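Local coordinates for protein putative xanthine dehydrogenase YAGS fad-binding subunit (PDB 5G5G) that probably oxidises aldehydes as the molybdenum-carrying subunit of a periplasmic aldehyde oxidase, holding a pterin cytosine dinucleotide cofactor, at residues Val593-Ala598 with Asn704-Ala709; Val602-Met607 with Asp666-Glu671; Ser56-Gly61 with Ala132-Asn137. One frame throughout, in Å; residues are numbered along the deposited sequence. Where two conformers were deposited one is given.

Contacts 1 and 2 form one continuous region, with centres about 13 Å apart, whereas contact 3 belongs to a distant part of the chain. Strands 584-596 and 602-612 are sheet neighbours: Gly594 N lies 2.7 Å from Arg603 O, a probable hydrogen bond. Val706 CG2 of contact 1 also packs 3.8 Å from Val602 CG1 of contact 2. In sequence, contact 2 is nested inside the loop closed by contact 1. Of the cofactors, the pterin cytosine dinucleotide is about 13 Å and the Fe2S2 cluster about 12 Å from the Gln670 side chain. Contact 3, in the hammerhead domain, has its centre about 45 Å from that of contact 1 and about 44 Å from that of contact 2.

Contact 1 (Val593-Ala598 with Asn704-Ala709); sequences VGVHSA and NAVYNA
Val593 packs its whole isopropyl group against one turn of helix 704-709, and the evidence is a set of van der Waals contacts. From CB, which points at the helix, the side chain forks. Val593 CG1 lies anti to the carbonyl carbon (chi1 -62°) and meets Ala705 CB at 3.8 Å. The other branch is set between the backbone N and the carbonyl carbon and reaches deeper: Val593 CG2 comes to 3.5 Å from Ala705 O and 3.7 Å from Ala705 CB, so it rests on the helix backbone as well as on a methyl. Val593 CG2 also meets Val706 CG2 at 4.2 Å and Ala709 CB at 4.3 Å. Two residues on, Val595 uses its CG2 in a looser way, 4.1 Å from Ala709 CB and 4.3 Å from Val706 CG1. The axes of strand 593-596 and helix 704-709 approach to 8.1 Å at 53°, a spacing consistent with the small alanines at the interface, and all five touching residues are buried. Strand 584-596 is itself paired on one side with strand 429-441, through Val593 to Gly432 and Val595 to Leu430, and on the other with strand 602-612. Helix 698-710 thus lies across this sheet, and Asn704 of the same helix touches helix 354-372.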
loop_
_atom_site.group_PDB
_atom_site.type_symbol
_atom_site.label_atom_id
_atom_site.label_comp_id
_atom_site.label_asym_id
_atom_site.label_seq_id
_atom_site.Cartn_x
_atom_site.Cartn_y
_atom_site.Cartn_z
ATOM N N VAL C 593 -4.588 -15.815 -15.461
ATOM C CA VAL C 593 -5.627 -15.223 -14.635
ATOM C C VAL C 593 -6.891 -16.032 -14.684
ATOM O O VAL C 593 -7.116 -16.809 -15.646
ATOM C CB VAL C 593 -6.051 -13.815 -15.072
ATOM C CG1 VAL C 593 -4.877 -12.921 -14.960
ATOM C CG2 VAL C 593 -6.614 -13.823 -16.502
ATOM N N GLY C 594 -7.745 -15.829 -13.676
ATOM C CA GLY C 594 -9.082 -16.371 -13.725
ATOM C C GLY C 594 -10.032 -15.171 -13.708
ATOM O O GLY C 594 -9.778 -14.192 -12.995
ATOM N N VAL C 595 -11.103 -15.258 -14.487
ATOM C CA VAL C 595 -12.138 -14.220 -14.473
ATOM C C VAL C 595 -13.441 -14.946 -14.155
ATOM O O VAL C 595 -13.827 -15.905 -14.843
ATOM C CB VAL C 595 -12.242 -13.440 -15.791
ATOM C CG1 VAL C 595 -13.405 -12.424 -15.736
ATOM C CG2 VAL C 595 -10.912 -12.729 -16.120
ATOM N N HIS C 596 -14.100 -14.508 -13.101
ATOM C CA HIS C 596 -15.330 -15.194 -12.724
ATOM C C HIS C 596 -16.404 -14.997 -13.793
ATOM O O HIS C 596 -16.751 -13.857 -14.174
ATOM C CB HIS C 596 -15.813 -14.769 -11.328
ATOM C CG HIS C 596 -16.769 -15.743 -10.727
ATOM N ND1 HIS C 596 -18.074 -15.822 -11.118
ATOM C CD2 HIS C 596 -16.602 -16.691 -9.777
ATOM C CE1 HIS C 596 -18.684 -16.790 -10.460
ATOM N NE2 HIS C 596 -17.809 -17.327 -9.623
ATOM N N SER C 597 -16.927 -16.095 -14.314
ATOM C CA SER C 597 -17.828 -16.015 -15.471
ATOM C C SER C 597 -19.128 -15.315 -15.137
ATOM O O SER C 597 -19.797 -14.811 -16.047
ATOM C CB SER C 597 -18.107 -17.366 -16.103
ATOM O OG SER C 597 -18.841 -18.194 -15.215
ATOM N N ALA C 598 -19.526 -15.360 -13.869
ATOM C CA ALA C 598 -20.689 -14.609 -13.416
ATOM C C ALA C 598 -20.425 -13.172 -13.029
ATOM O O ALA C 598 -21.084 -12.302 -13.589
ATOM C CB ALA C 598 -21.444 -15.319 -12.284
ATOM N N ASN C 704 -3.577 -8.567 -20.921
ATOM C CA ASN C 704 -3.560 -9.455 -22.048
ATOM C C ASN C 704 -4.128 -10.851 -21.656
ATOM O O ASN C 704 -4.788 -11.500 -22.450
ATOM C CB ASN C 704 -2.165 -9.551 -22.580
ATOM C CG ASN C 704 -1.691 -8.247 -23.282
ATOM O OD1 ASN C 704 -2.480 -7.416 -23.693
ATOM N ND2 ASN C 704 -0.414 -8.125 -23.450
ATOM N N ALA C 705 -3.841 -11.295 -20.434
ATOM C CA ALA C 705 -4.400 -12.550 -19.894
ATOM C C ALA C 705 -5.892 -12.451 -19.697
ATOM O O ALA C 705 -6.611 -13.397 -19.964
ATOM C CB ALA C 705 -3.695 -12.951 -18.573
ATOM N N VAL C 706 -6.377 -11.312 -19.182
ATOM C CA VAL C 706 -7.827 -11.078 -19.105
ATOM C C VAL C 706 -8.503 -11.114 -20.478
ATOM O O VAL C 706 -9.575 -11.719 -20.630
ATOM C CB VAL C 706 -8.154 -9.755 -18.375
ATOM C CG1 VAL C 706 -9.624 -9.399 -18.513
ATOM C CG2 VAL C 706 -7.727 -9.811 -16.883
ATOM N N TYR C 707 -7.855 -10.495 -21.474
ATOM C CA TYR C 707 -8.359 -10.602 -22.835
ATOM C C TYR C 707 -8.419 -12.068 -23.285
ATOM O O TYR C 707 -9.430 -12.527 -23.856
ATOM C CB TYR C 707 -7.538 -9.799 -23.830
ATOM C CG TYR C 707 -8.011 -10.042 -25.250
ATOM C CD1 TYR C 707 -9.248 -9.566 -25.675
ATOM C CD2 TYR C 707 -7.246 -10.763 -26.162
ATOM C CE1 TYR C 707 -9.723 -9.804 -26.963
ATOM C CE2 TYR C 707 -7.729 -10.990 -27.444
ATOM C CZ TYR C 707 -8.956 -10.514 -27.829
ATOM O OH TYR C 707 -9.425 -10.730 -29.081
ATOM N N ASN C 708 -7.322 -12.790 -23.087
ATOM C CA ASN C 708 -7.302 -14.187 -23.485
ATOM C C ASN C 708 -8.399 -14.978 -22.726
ATOM O O ASN C 708 -9.035 -15.890 -23.269
ATOM C CB ASN C 708 -5.927 -14.789 -23.242
ATOM C CG ASN C 708 -5.843 -16.247 -23.664
ATOM O OD1 ASN C 708 -5.800 -17.147 -22.826
ATOM N ND2 ASN C 708 -5.884 -16.493 -24.972
ATOM N N ALA C 709 -8.661 -14.622 -21.474
ATOM C CA ALA C 709 -9.736 -15.341 -20.736
ATOM C C ALA C 709 -11.139 -15.076 -21.190
ATOM O O ALA C 709 -11.985 -15.981 -21.106
ATOM C CB ALA C 709 -9.641 -15.047 -19.260
#

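Contact 2 (Val602-Met607 with Asp666-Glu671)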
loop_
_atom_site.group_PDB
_atom_site.type_symbol
_atom_site.label_atom_id
_atom_site.label_comp_id
_atom_site.label_asym_id
_atom_site.label_seq_id
_atom_site.Cartn_x
_atom_site.Cartn_y
_atom_site.Cartn_z
ATOM N N VAL C 602 -11.624 -10.568 -11.049
ATOM C CA VAL C 602 -10.363 -11.001 -11.630
ATOM C C VAL C 602 -9.410 -11.452 -10.530
ATOM O O VAL C 602 -9.154 -10.713 -9.567
ATOM C CB VAL C 602 -9.701 -9.910 -12.478
ATOM C CG1 VAL C 602 -8.528 -10.493 -13.222
ATOM C CG2 VAL C 602 -10.678 -9.298 -13.451
ATOM N N ARG C 603 -8.841 -12.640 -10.707
ATOM C CA ARG C 603 -7.959 -13.218 -9.681
ATOM C C ARG C 603 -6.760 -13.822 -10.434
ATOM O O ARG C 603 -6.920 -14.603 -11.402
ATOM C CB ARG C 603 -8.689 -14.293 -8.847
ATOM C CG ARG C 603 -9.886 -13.761 -8.063
ATOM C CD ARG C 603 -9.522 -12.931 -6.854
ATOM N NE ARG C 603 -10.744 -12.474 -6.210
ATOM C CZ ARG C 603 -11.295 -11.257 -6.310
ATOM N NH1 ARG C 603 -10.740 -10.275 -7.004
ATOM N NH2 ARG C 603 -12.417 -10.995 -5.648
ATOM N N VAL C 604 -5.579 -13.431 -10.023
ATOM C CA VAL C 604 -4.389 -13.942 -10.663
ATOM C C VAL C 604 -4.054 -15.321 -10.143
ATOM O O VAL C 604 -4.006 -15.539 -8.937
ATOM C CB VAL C 604 -3.209 -13.000 -10.481
ATOM C CG1 VAL C 604 -1.981 -13.451 -11.302
ATOM C CG2 VAL C 604 -3.626 -11.593 -10.901
ATOM N N ARG C 605 -3.757 -16.241 -11.057
ATOM C CA ARG C 605 -3.474 -17.629 -10.735
ATOM C C ARG C 605 -2.015 -18.036 -10.689
ATOM O O ARG C 605 -1.669 -18.886 -9.868
ATOM C CB ARG C 605 -4.199 -18.547 -11.689
ATOM C CG ARG C 605 -5.711 -18.469 -11.479
ATOM C CD ARG C 605 -6.487 -18.923 -12.699
ATOM N NE ARG C 605 -6.295 -20.349 -12.996
ATOM C CZ ARG C 605 -7.108 -21.343 -12.618
ATOM N NH1 ARG C 605 -8.192 -21.109 -11.921
ATOM N NH2 ARG C 605 -6.836 -22.582 -12.997
ATOM N N ARG C 606 -1.173 -17.428 -11.533
ATOM C CA ARG C 606 0.228 -17.749 -11.626
ATOM C C ARG C 606 0.918 -16.587 -12.323
ATOM O O ARG C 606 0.365 -16.030 -13.287
ATOM C CB ARG C 606 0.355 -19.024 -12.448
ATOM C CG ARG C 606 1.720 -19.630 -12.482
ATOM C CD ARG C 606 1.590 -21.066 -13.023
ATOM N NE ARG C 606 0.745 -21.242 -14.226
ATOM C CZ ARG C 606 1.190 -21.555 -15.456
ATOM N NH1 ARG C 606 2.471 -21.694 -15.715
ATOM N NH2 ARG C 606 0.354 -21.746 -16.450
ATOM N N MET C 607 2.103 -16.214 -11.816
ATOM C CA MET C 607 2.951 -15.215 -12.481
ATOM C C MET C 607 4.382 -15.686 -12.573
ATOM O O MET C 607 4.898 -16.252 -11.613
ATOM C CB MET C 607 2.895 -13.880 -11.724
ATOM C CG MET C 607 1.502 -13.350 -11.507
ATOM S SD MET C 607 1.565 -11.825 -10.521
ATOM C CE MET C 607 2.215 -10.685 -11.706
ATOM N N ASP C 666 -4.871 -12.009 -2.538
ATOM C CA ASP C 666 -4.717 -11.727 -3.960
ATOM C C ASP C 666 -3.510 -12.449 -4.616
ATOM O O ASP C 666 -3.442 -12.497 -5.839
ATOM C CB ASP C 666 -4.475 -10.218 -4.171
ATOM C CG ASP C 666 -5.694 -9.377 -3.873
ATOM O OD1 ASP C 666 -6.802 -9.757 -4.354
ATOM O OD2 ASP C 666 -5.546 -8.344 -3.139
ATOM N N ILE C 667 -2.572 -12.972 -3.825
ATOM C CA ILE C 667 -1.258 -13.278 -4.344
ATOM C C ILE C 667 -1.182 -14.714 -4.784
ATOM O O ILE C 667 -1.417 -15.590 -3.987
ATOM C CB ILE C 667 -0.135 -13.028 -3.304
ATOM C CG1 ILE C 667 -0.282 -11.635 -2.685
ATOM C CG2 ILE C 667 1.249 -13.193 -3.984
ATOM C CD1 ILE C 667 -0.322 -10.512 -3.698
ATOM N N PRO C 668 -0.809 -14.956 -6.054
ATOM C CA PRO C 668 -0.656 -16.279 -6.619
ATOM C C PRO C 668 0.757 -16.761 -6.402
ATOM O O PRO C 668 1.605 -16.080 -5.759
ATOM C CB PRO C 668 -0.879 -16.045 -8.092
ATOM C CG PRO C 668 -0.262 -14.736 -8.317
ATOM C CD PRO C 668 -0.508 -13.928 -7.052
ATOM N N LYS C 669 0.990 -17.956 -6.950
ATOM C CA LYS C 669 2.339 -18.427 -7.133
ATOM C C LYS C 669 3.074 -17.373 -7.963
ATOM O O LYS C 669 2.574 -16.972 -9.012
ATOM C CB LYS C 669 2.267 -19.767 -7.856
ATOM C CG LYS C 669 3.557 -20.408 -8.309
ATOM C CD LYS C 669 3.163 -21.699 -9.059
ATOM C CE LYS C 669 3.750 -21.793 -10.437
ATOM N NZ LYS C 669 5.184 -22.105 -10.225
ATOM N N GLN C 670 4.229 -16.931 -7.473
ATOM C CA GLN C 670 5.097 -15.958 -8.195
ATOM C C GLN C 670 6.522 -16.523 -8.366
ATOM O O GLN C 670 7.233 -16.750 -7.374
ATOM C CB GLN C 670 5.149 -14.642 -7.469
ATOM C CG GLN C 670 3.811 -13.932 -7.405
ATOM C CD GLN C 670 3.853 -12.676 -6.519
ATOM O OE1 GLN C 670 4.528 -12.625 -5.464
ATOM N NE2 GLN C 670 3.115 -11.681 -6.928
ATOM N N GLU C 671 6.920 -16.746 -9.612
ATOM C CA GLU C 671 8.249 -17.295 -9.941
ATOM C C GLU C 671 9.085 -16.260 -10.672
ATOM O O GLU C 671 8.572 -15.456 -11.426
ATOM C CB GLU C 671 8.142 -18.546 -10.781
ATOM C CG GLU C 671 7.433 -19.685 -10.057
ATOM C CD GLU C 671 8.241 -20.230 -8.872
ATOM O OE1 GLU C 671 9.511 -20.234 -8.961
ATOM O OE2 GLU C 671 7.596 -20.624 -7.840
HETATM O O HOH W 1 -7.239 -10.317 -6.760
HETATM O O HOH W 2 -5.410 -12.170 -7.574
HETATM O O HOH W 3 -1.002 -19.868 -7.275
#
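The carboxamide of Gln670 and the guanidinium of Arg606 are the flat groups, and both have their main polar partners beyond the two segments. Gln670 NE2 stands 3.9 Å from Met607 SD, the two side chains running alongside each other, while Thr631 OG1 of helix 619-638 takes its hydrogen bond. The Arg606 guanidinium makes a cation-pi contact with Phe412, a hydrogen bond from NH1 to Phe412 O and a salt bridge to Glu592. With CG anti to the backbone N (chi1 -171°), Arg606 runs beside Lys669 and bends at chi3, so the aliphatic parts meet, Arg606 CD 3.4 Å from Lys669 CE. The Pro668 ring packs against Val604 and Met607. Its CB lies 3.3 Å from Val604 O, and its CG touches Val604 CG1 at 3.7 Å and Met607 CG at 3.9 Å.

The backbone evidence for parallel pairing is clear at Met607 alone. Its N donates to Lys669 O (2.9 Å, 159°), and its O accepts from Glu671 N (171°), so one residue binds on both sides of Gln670. Before Met607 direct backbone bonds give way to single waters, linking Arg605 O to Lys669 N and Val604 N to Asp666 O. Arg605 and Arg606 both face Glu592, a classic beta bulge. With helix 619-638 packed on Met607, Pro668 and Gln670, strands 602-612 and 669-674 form a beta-alpha-beta crossover whose second strand is outermost within this chain.

Contact 3 (Ser56-Gly61 with Ala132-Asn137); sequences SAIAKG and AHYRRN
Gly61 and Arg136 face each other as an antiparallel non-hydrogen-bonded pair, their CA atoms 4.3 Å apart. The neighbouring bond runs from Asn137 N to Lys60 O (2.9 Å) and is nearly straight at 171°. Gly61 has phi 148° and psi -150°, and its CA comes to 3.2 Å from Arg135 O in a CA-H...O contact; a CB would collide with that oxygen, so the closeness depends on glycine. Before this pair, residues 56-60 form a loop that bulges away from the strand. Here Ser56 OG donates to Ile58 O (2.7 Å) in the carbonyl plane, on a lone pair, bracing the loop internally.

Tyr134 and Arg136 of the strand pack against the loop. Tyr134 OH accepts from Ala57 N (2.9 Å) in a nearly straight bond, and its ring carbon CE1 also touches Ala57 CB. Ile58 CG2 lies over one face of the Tyr134 ring, 4.2 Å from its centroid, in a CH-pi contact, while Ile58 CD1 meets Tyr134 CD2 at 3.6 Å. Ile58 CG2 also sits over a face of the Arg136 guanidinium, 3.7 Å above its plane, so the methyl is held between two flat groups. The Arg136 chain is extended from CG to NE, carrying the guanidinium back along the loop. Waters at its edge, in plane, link NH2 to Ala57 O and NH1 to Ala59 N, and another joins NH1 to Lys60 O.

With the ring and hydroxyl of Tyr134 cut back to an alanine, Ala57 N would probably lose its acceptor and Ile58 the face it packs on, letting the loop shift. Strand 131-136 lies at one side of strand 61-67 and strand 104-105 at the other, giving the three-stranded antiparallel sheet of the a/b hammerhead domain, onto whose edge strand 131-136 this loop folds, within this chain.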
loop_
_atom_site.group_PDB
_atom_site.type_symbol
_atom_site.label_atom_id
_atom_site.label_comp_id
_atom_site.label_asym_id
_atom_site.label_seq_id
_atom_site.Cartn_x
_atom_site.Cartn_y
_atom_site.Cartn_z
ATOM N N SER C 56 -4.701 22.154 3.466
ATOM C CA SER C 56 -5.712 22.962 2.802
ATOM C C SER C 56 -7.024 22.201 2.631
ATOM O O SER C 56 -7.057 21.040 2.161
ATOM C CB SER C 56 -5.254 23.381 1.415
ATOM O OG SER C 56 -6.305 24.139 0.816
ATOM N N ALA C 57 -8.105 22.887 2.944
ATOM C CA ALA C 57 -9.458 22.347 2.756
ATOM C C ALA C 57 -9.970 22.530 1.313
ATOM O O ALA C 57 -11.013 21.960 0.964
ATOM C CB ALA C 57 -10.432 22.957 3.752
ATOM N N ILE C 58 -9.269 23.312 0.505
ATOM C CA ILE C 58 -9.646 23.503 -0.862
ATOM C C ILE C 58 -8.525 23.123 -1.802
ATOM O O ILE C 58 -7.317 23.139 -1.444
ATOM C CB ILE C 58 -10.080 24.943 -1.179
ATOM C CG1 ILE C 58 -8.921 25.916 -1.126
ATOM C CG2 ILE C 58 -11.186 25.394 -0.248
ATOM C CD1 ILE C 58 -9.268 27.291 -1.594
ATOM N N ALA C 59 -8.917 22.834 -3.050
ATOM C CA ALA C 59 -7.930 22.510 -4.077
ATOM C C ALA C 59 -7.105 23.705 -4.466
ATOM O O ALA C 59 -5.894 23.576 -4.701
ATOM C CB ALA C 59 -8.610 21.970 -5.330
ATOM N N LYS C 60 -7.737 24.875 -4.575
ATOM C CA LYS C 60 -7.092 25.982 -5.285
ATOM C C LYS C 60 -7.783 27.313 -5.023
ATOM O O LYS C 60 -9.035 27.404 -5.076
ATOM C CB LYS C 60 -7.119 25.748 -6.819
ATOM C CG LYS C 60 -6.290 26.773 -7.610
ATOM C CD LYS C 60 -6.493 26.795 -9.119
ATOM C CE LYS C 60 -5.373 27.637 -9.707
ATOM N NZ LYS C 60 -5.302 27.619 -11.182
ATOM N N GLY C 61 -6.947 28.318 -4.782
ATOM C CA GLY C 61 -7.404 29.635 -4.401
ATOM C C GLY C 61 -6.428 30.343 -3.472
ATOM O O GLY C 61 -5.217 30.142 -3.534
ATOM N N ALA C 132 -9.007 28.385 9.171
ATOM C CA ALA C 132 -8.581 28.772 7.817
ATOM C C ALA C 132 -9.791 29.204 7.010
ATOM O O ALA C 132 -10.779 28.482 6.984
ATOM C CB ALA C 132 -7.913 27.631 7.119
ATOM N N HIS C 133 -9.746 30.373 6.406
ATOM C CA HIS C 133 -10.803 30.761 5.479
ATOM C C HIS C 133 -10.186 31.074 4.118
ATOM O O HIS C 133 -9.066 31.627 3.997
ATOM C CB HIS C 133 -11.676 31.911 6.004
ATOM C CG HIS C 133 -12.376 31.614 7.298
ATOM N ND1 HIS C 133 -12.493 32.548 8.303
ATOM C CD2 HIS C 133 -12.996 30.496 7.752
ATOM C CE1 HIS C 133 -13.142 32.013 9.325
ATOM N NE2 HIS C 133 -13.456 30.768 9.016
ATOM N N TYR C 134 -10.967 30.725 3.098
ATOM C CA TYR C 134 -10.542 30.680 1.703
ATOM C C TYR C 134 -11.495 31.371 0.704
ATOM O O TYR C 134 -12.708 31.478 0.945
ATOM C CB TYR C 134 -10.472 29.232 1.238
ATOM C CG TYR C 134 -9.755 28.252 2.123
ATOM C CD1 TYR C 134 -10.414 27.627 3.189
ATOM C CD2 TYR C 134 -8.442 27.884 1.844
ATOM C CE1 TYR C 134 -9.777 26.690 3.991
ATOM C CE2 TYR C 134 -7.795 26.950 2.623
ATOM C CZ TYR C 134 -8.469 26.342 3.677
ATOM O OH TYR C 134 -7.843 25.389 4.428
ATOM N N ARG C 135 -10.890 31.762 -0.413
ATOM C CA ARG C 135 -11.557 32.180 -1.652
ATOM C C ARG C 135 -11.123 31.166 -2.725
ATOM O O ARG C 135 -9.969 31.161 -3.138
ATOM C CB ARG C 135 -11.076 33.580 -2.026
ATOM C CG ARG C 135 -11.711 34.186 -3.276
ATOM C CD ARG C 135 -13.127 34.690 -3.015
ATOM N NE ARG C 135 -13.823 35.005 -4.281
ATOM C CZ ARG C 135 -14.541 36.111 -4.536
ATOM N NH1 ARG C 135 -14.729 37.068 -3.621
ATOM N NH2 ARG C 135 -15.107 36.259 -5.730
ATOM N N ARG C 136 -12.041 30.308 -3.156
ATOM C CA ARG C 136 -11.712 29.365 -4.221
ATOM C C ARG C 136 -11.465 30.071 -5.521
ATOM O O ARG C 136 -12.069 31.133 -5.806
ATOM C CB ARG C 136 -12.857 28.412 -4.466
ATOM C CG ARG C 136 -13.205 27.486 -3.343
ATOM C CD ARG C 136 -14.301 26.549 -3.845
ATOM N NE ARG C 136 -14.653 25.596 -2.797
ATOM C CZ ARG C 136 -14.037 24.442 -2.565
ATOM N NH1 ARG C 136 -13.006 24.041 -3.312
ATOM N NH2 ARG C 136 -14.484 23.673 -1.570
ATOM N N ASN C 137 -10.556 29.529 -6.327
ATOM C CA ASN C 137 -10.374 29.975 -7.703
ATOM C C ASN C 137 -10.678 28.782 -8.593
ATOM O O ASN C 137 -10.707 27.645 -8.117
ATOM C CB ASN C 137 -8.958 30.507 -7.946
ATOM C CG ASN C 137 -8.668 31.796 -7.178
ATOM O OD1 ASN C 137 -9.522 32.327 -6.446
ATOM N ND2 ASN C 137 -7.448 32.289 -7.319
HETATM O O HOH W 4 -13.132 20.878 -0.899
HETATM O O HOH W 5 -11.744 21.635 -3.138
HETATM O O HOH W 6 -10.953 25.328 -5.021
#